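Local coordinates for protein ATP grasp ligase (Microcystis aeruginosa MRC, PDB 5IG9) that probably acts as an ATP-grasp ligase that uses ATP to cyclise a microviridin precursor peptide through side-chain ester bonds, at residues Gly299-Phe302 and Trp303-Tyr307. Sequence-based numbering, arbitrary orientation.
Sequences GEFF and WLELY
Here the loop that follows strand 290-296 folds into a short helical turn, and the local contact joins F302 to W303 and to L306 within one continuous stretch of chain. The evidence for the turn lies in its backbone bonds. L304 N is hydrogen-bonded to F301 O at 3.0 Å. F302 O then receives two amides, of which L306 N, at 2.9 Å, makes the shorter bond. The other is E305 N, 3.1 Å from F302 O, so that one acceptor serves both an i+3 and an i+4 amide. F302 CG is turned between its own N and carbonyl carbon (chi1 84°), which lays the ring over the next peptide, with W303 N over one face. W303 then meets that ring edge to face in an offset pair, its five-membered ring at 88° to the phenyl and W303 CD1 3.9 Å from F302 CE1. L306 CD1 lies at the rim of the same phenyl, 4.3 Å from F302 CD2. In this ATP-grasp family protein the turn links strand 290-296, an outermost strand of the chain's five-stranded antiparallel sheet, to what follows, helix 313-323, which F301 and E305 touch. F301 and E305 point the same way, and E305 OE1 sits at the ring edge, 3.6 Å from F301 CE1, while E305 OE2 is hydrogen-bonded to S314 OG. A serine in place of F302 would probably leave the W303 indole edge without its aromatic face and open a gap beside L306. The bent side chain of E300 brings OE2 into salt bridges with R73 and R74, just after strand 69-72 of the parallel sheet, while E300 CB rests 3.8 Å from W303 NE1, at the indole edge.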
# COMPACT_ATOMS: atom_id res chain seq x y z
N GLY A 299 -11.06 -2.75 10.59
CA GLY A 299 -11.63 -3.92 11.23
C GLY A 299 -13.14 -3.81 11.38
O GLY A 299 -13.73 -2.73 11.39
N GLU A 300 -13.76 -4.98 11.52
CA GLU A 300 -15.21 -5.09 11.58
C GLU A 300 -15.74 -4.57 12.91
O GLU A 300 -15.00 -4.35 13.87
CB GLU A 300 -15.65 -6.54 11.37
CG GLU A 300 -15.57 -7.01 9.93
CD GLU A 300 -16.70 -6.47 9.08
OE1 GLU A 300 -17.58 -5.77 9.63
OE2 GLU A 300 -16.71 -6.74 7.86
N PHE A 301 -17.05 -4.36 12.95
CA PHE A 301 -17.67 -3.85 14.17
C PHE A 301 -19.10 -4.34 14.29
O PHE A 301 -19.69 -4.27 15.37
CB PHE A 301 -17.62 -2.31 14.18
CG PHE A 301 -18.51 -1.67 13.14
CD1 PHE A 301 -19.83 -1.36 13.43
CD2 PHE A 301 -18.01 -1.33 11.89
CE1 PHE A 301 -20.64 -0.75 12.49
CE2 PHE A 301 -18.82 -0.72 10.94
CZ PHE A 301 -20.13 -0.43 11.24
N PHE A 302 -19.66 -4.85 13.19
CA PHE A 302 -21.08 -5.17 13.17
C PHE A 302 -21.44 -6.25 14.18
O PHE A 302 -22.55 -6.25 14.72
CB PHE A 302 -21.50 -5.59 11.75
CG PHE A 302 -21.24 -7.03 11.45
CD1 PHE A 302 -19.97 -7.47 11.11
CD2 PHE A 302 -22.27 -7.96 11.49
CE1 PHE A 302 -19.73 -8.80 10.83
CE2 PHE A 302 -22.04 -9.28 11.21
CZ PHE A 302 -20.77 -9.71 10.88
N TRP A 303 -20.51 -7.18 14.47
CA TRP A 303 -20.84 -8.25 15.40
C TRP A 303 -20.83 -7.79 16.85
O TRP A 303 -21.20 -8.57 17.73
CB TRP A 303 -19.90 -9.44 15.21
CG TRP A 303 -18.45 -9.09 15.20
CD1 TRP A 303 -17.70 -8.73 14.13
CD2 TRP A 303 -17.56 -9.08 16.33
NE1 TRP A 303 -16.40 -8.49 14.51
CE2 TRP A 303 -16.29 -8.70 15.86
CE3 TRP A 303 -17.72 -9.36 17.69
CZ2 TRP A 303 -15.18 -8.59 16.70
CZ3 TRP A 303 -16.62 -9.25 18.52
CH2 TRP A 303 -15.37 -8.87 18.02
N LEU A 304 -20.40 -6.56 17.12
CA LEU A 304 -20.55 -5.94 18.43
C LEU A 304 -21.79 -5.07 18.53
O LEU A 304 -22.14 -4.63 19.63
CB LEU A 304 -19.32 -5.10 18.77
CG LEU A 304 -18.06 -5.85 19.21
CD1 LEU A 304 -16.97 -4.86 19.56
CD2 LEU A 304 -18.36 -6.75 20.39
N GLU A 305 -22.47 -4.81 17.41
CA GLU A 305 -23.68 -4.02 17.37
C GLU A 305 -24.94 -4.87 17.22
O GLU A 305 -25.91 -4.67 17.96
CB GLU A 305 -23.61 -3.00 16.23
CG GLU A 305 -24.86 -2.14 16.08
CD GLU A 305 -24.58 -0.84 15.35
OE1 GLU A 305 -23.50 -0.73 14.73
OE2 GLU A 305 -25.43 0.07 15.41
N LEU A 306 -24.96 -5.81 16.28
CA LEU A 306 -26.13 -6.67 16.11
C LEU A 306 -26.19 -7.77 17.16
O LEU A 306 -27.23 -8.41 17.31
CB LEU A 306 -26.14 -7.29 14.72
CG LEU A 306 -26.20 -6.30 13.55
CD1 LEU A 306 -26.41 -7.04 12.24
CD2 LEU A 306 -27.31 -5.28 13.79
N TYR A 307 -25.10 -8.00 17.88
CA TYR A 307 -25.00 -8.99 18.94
C TYR A 307 -24.47 -8.28 20.17
O TYR A 307 -23.98 -7.15 20.08
CB TYR A 307 -24.08 -10.14 18.51
CG TYR A 307 -24.53 -10.82 17.23
CD1 TYR A 307 -25.48 -11.83 17.26
CD2 TYR A 307 -24.01 -10.44 16.01
CE1 TYR A 307 -25.90 -12.45 16.09
CE2 TYR A 307 -24.42 -11.05 14.84
CZ TYR A 307 -25.36 -12.05 14.89
OH TYR A 307 -25.77 -12.66 13.72